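Long-range contact in chymotrypsin (PDB 2EA3), which probably acts, through the protease domain in this chain, as a serine endopeptidase of the chymotrypsin-like S1 family, cutting peptide bonds within proteins: residues R14-A22 with G135-A143. Sequence-based numbering, arbitrary orientation.
Sequences RSRCSIGFA and GDSGGSLLA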
loop_
_atom_site.group_PDB
_atom_site.type_symbol
_atom_site.label_atom_id
_atom_site.label_comp_id
_atom_site.label_asym_id
_atom_site.label_seq_id
_atom_site.Cartn_x
_atom_site.Cartn_y
_atom_site.Cartn_z
ATOM N N ARG A 14 14.050 6.798 -7.939
ATOM C CA ARG A 14 14.256 5.608 -7.122
ATOM C C ARG A 14 12.945 4.845 -6.987
ATOM O O ARG A 14 11.915 5.438 -6.678
ATOM C CB ARG A 14 14.773 6.014 -5.739
ATOM C CG ARG A 14 14.983 4.867 -4.772
ATOM C CD ARG A 14 16.226 4.024 -5.073
ATOM N NE ARG A 14 16.397 3.009 -4.037
ATOM C CZ ARG A 14 15.749 1.848 -4.017
ATOM N NH1 ARG A 14 15.946 0.987 -3.023
ATOM N NH2 ARG A 14 14.911 1.540 -4.995
ATOM N N SER A 15 12.999 3.527 -7.179
ATOM C CA SER A 15 11.790 2.715 -7.145
ATOM C C SER A 15 11.655 2.276 -5.692
ATOM O O SER A 15 11.966 1.129 -5.351
ATOM C CB SER A 15 11.953 1.527 -8.124
ATOM O OG SER A 15 10.706 0.992 -8.539
ATOM N N ARG A 16 11.264 3.212 -4.831
ATOM C CA ARG A 16 11.286 3.006 -3.366
ATOM C C ARG A 16 10.055 2.243 -2.897
ATOM O O ARG A 16 10.096 1.557 -1.877
ATOM C CB ARG A 16 11.276 4.349 -2.605
ATOM C CG ARG A 16 12.248 5.397 -3.074
ATOM C CD ARG A 16 12.940 6.073 -1.895
ATOM N NE ARG A 16 12.122 7.125 -1.295
ATOM C CZ ARG A 16 12.183 8.413 -1.634
ATOM N NH1 ARG A 16 11.401 9.292 -1.018
ATOM N NH2 ARG A 16 13.027 8.829 -2.580
ATOM N N CYS A 17 8.954 2.414 -3.627
ATOM C CA CYS A 17 7.644 1.970 -3.150
ATOM C C CYS A 17 6.730 1.482 -4.268
ATOM O O CYS A 17 7.015 1.643 -5.467
ATOM C CB CYS A 17 6.949 3.101 -2.388
ATOM S SG CYS A 17 7.712 3.468 -0.789
ATOM N N SER A 18 5.619 0.882 -3.847
ATOM C CA SER A 18 4.589 0.396 -4.742
ATOM C C SER A 18 3.284 1.166 -4.505
ATOM O O SER A 18 3.081 1.762 -3.428
ATOM C CB SER A 18 4.379 -1.098 -4.487
ATOM O OG SER A 18 5.593 -1.833 -4.661
ATOM N N ILE A 19 2.436 1.176 -5.531
ATOM C CA ILE A 19 1.087 1.731 -5.467
ATOM C C ILE A 19 0.220 0.891 -4.540
ATOM O O ILE A 19 0.253 -0.348 -4.598
ATOM C CB ILE A 19 0.450 1.774 -6.868
ATOM C CG1 ILE A 19 1.241 2.729 -7.778
ATOM C CG2 ILE A 19 -1.024 2.223 -6.809
ATOM C CD1 ILE A 19 0.969 2.523 -9.235
ATOM N N GLY A 20 -0.557 1.578 -3.695
ATOM C CA GLY A 20 -1.500 0.940 -2.799
ATOM C C GLY A 20 -2.813 0.701 -3.530
ATOM O O GLY A 20 -3.069 -0.408 -4.043
ATOM N N PHE A 21 -3.629 1.754 -3.621
ATOM C CA PHE A 21 -4.924 1.663 -4.282
ATOM C C PHE A 21 -5.235 2.968 -4.953
ATOM O O PHE A 21 -4.846 4.008 -4.456
ATOM C CB PHE A 21 -6.027 1.388 -3.272
ATOM C CG PHE A 21 -5.869 0.086 -2.575
ATOM C CD1 PHE A 21 -6.242 -1.106 -3.221
ATOM C CD2 PHE A 21 -5.317 0.037 -1.293
ATOM C CE1 PHE A 21 -6.059 -2.334 -2.586
ATOM C CE2 PHE A 21 -5.137 -1.193 -0.646
ATOM C CZ PHE A 21 -5.512 -2.375 -1.292
ATOM N N ALA A 22 -5.969 2.886 -6.065
ATOM C CA ALA A 22 -6.499 4.066 -6.733
ATOM C C ALA A 22 -7.687 4.633 -5.955
ATOM O O ALA A 22 -8.573 3.904 -5.505
ATOM C CB ALA A 22 -6.914 3.714 -8.145
ATOM N N GLY A 135 10.911 -2.065 -1.407
ATOM C CA GLY A 135 10.358 -1.913 -2.734
ATOM C C GLY A 135 8.887 -2.258 -2.681
ATOM O O GLY A 135 8.100 -1.662 -3.398
ATOM N N ASP A 136 8.524 -3.229 -1.833
ATOM C CA ASP A 136 7.111 -3.614 -1.672
ATOM C C ASP A 136 6.308 -2.600 -0.853
ATOM O O ASP A 136 5.071 -2.636 -0.858
ATOM C CB ASP A 136 6.999 -4.975 -0.976
ATOM C CG ASP A 136 7.545 -6.121 -1.819
ATOM O OD1 ASP A 136 7.981 -7.116 -1.199
ATOM O OD2 ASP A 136 7.501 -6.048 -3.074
ATOM N N SER A 137 6.996 -1.744 -0.100
ATOM C CA SER A 137 6.319 -0.732 0.740
ATOM C C SER A 137 5.270 0.054 -0.041
ATOM O O SER A 137 5.523 0.431 -1.190
ATOM C CB SER A 137 7.373 0.285 1.227
ATOM O OG SER A 137 8.111 -0.257 2.284
ATOM N N GLY A 138 4.124 0.338 0.577
ATOM C CA GLY A 138 3.100 1.153 -0.060
ATOM C C GLY A 138 2.132 0.300 -0.840
ATOM O O GLY A 138 1.065 0.773 -1.206
ATOM N N GLY A 139 2.515 -0.951 -1.104
ATOM C CA GLY A 139 1.724 -1.855 -1.938
ATOM C C GLY A 139 0.443 -2.347 -1.293
ATOM O O GLY A 139 0.205 -2.125 -0.121
ATOM N N SER A 140 -0.386 -3.002 -2.091
ATOM C CA SER A 140 -1.748 -3.370 -1.724
ATOM C C SER A 140 -1.788 -4.579 -0.821
ATOM O O SER A 140 -1.066 -5.544 -1.034
ATOM C CB SER A 140 -2.540 -3.743 -2.986
ATOM O OG SER A 140 -2.152 -2.925 -4.081
ATOM N N LEU A 141 -2.683 -4.544 0.151
ATOM C CA LEU A 141 -3.041 -5.734 0.897
ATOM C C LEU A 141 -4.536 -5.963 0.690
ATOM O O LEU A 141 -5.343 -5.075 0.956
ATOM C CB LEU A 141 -2.749 -5.564 2.390
ATOM C CG LEU A 141 -3.017 -6.838 3.195
ATOM C CD1 LEU A 141 -1.982 -7.910 2.853
ATOM C CD2 LEU A 141 -3.004 -6.495 4.713
ATOM N N LEU A 142 -4.879 -7.152 0.200
ATOM C CA LEU A 142 -6.274 -7.508 -0.077
ATOM C C LEU A 142 -6.681 -8.688 0.787
ATOM O O LEU A 142 -5.872 -9.586 1.025
ATOM C CB LEU A 142 -6.423 -7.915 -1.553
ATOM C CG LEU A 142 -6.278 -6.855 -2.636
ATOM C CD1 LEU A 142 -6.106 -7.557 -3.998
ATOM C CD2 LEU A 142 -7.482 -5.965 -2.638
ATOM N N ALA A 143 -7.925 -8.682 1.250
ATOM C CA ALA A 143 -8.562 -9.910 1.703
ATOM C C ALA A 143 -9.617 -10.180 0.648
ATOM O O ALA A 143 -10.621 -9.486 0.590
ATOM C CB ALA A 143 -9.176 -9.724 3.049
#
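S18 N donates to S137 O across 2.7 Å, nearly straight at 170° at the hydrogen, and the two backbones come nearest at G20 and G139, whose CA atoms are 4.4 Å apart. The turn D136-G139 is type II, closed by G139 N to D136 O. Its G138 has a positive phi, and a side chain there would clash with S18 O. The S18 hydroxyl, beside its own backbone N (chi1 -58°), gives its proton to G135 O at 2.8 Å, in the carbonyl plane on a lone pair, and also bonds S99 N. With an alanine here, G135 O would probably lose this hydroxyl bond and S99 N its acceptor, leaving the loop before S137 less firmly held. C17, disulfide-bonded to C33, lays its SG 3.8 Å from S137 CB. S140 OG donates to G20 O at 2.7 Å, while I19 O receives a CA-H...O contact from G139 CA. F21, which with G20 forms a classic beta bulge facing I28, sends its ring to the strand 140-143: CZ lies 3.5 Å from L141 O, which sits at the ring edge, and CE1 touches L142 CD2 at 3.9 Å. The contact joins strand 14-23 of one six-stranded barrel to the loop 135-139 and the start of strand 140-143 of the other. S137 OG bonds H32 NE2, and with D56 the geometry is consistent with the Ser-His-Asp triad; residues 135-139 read GDSGG, the signature of chymotrypsin-like proteases, and the backbone N atoms of G135 and S137 are probably placed as in this family's oxyanion hole.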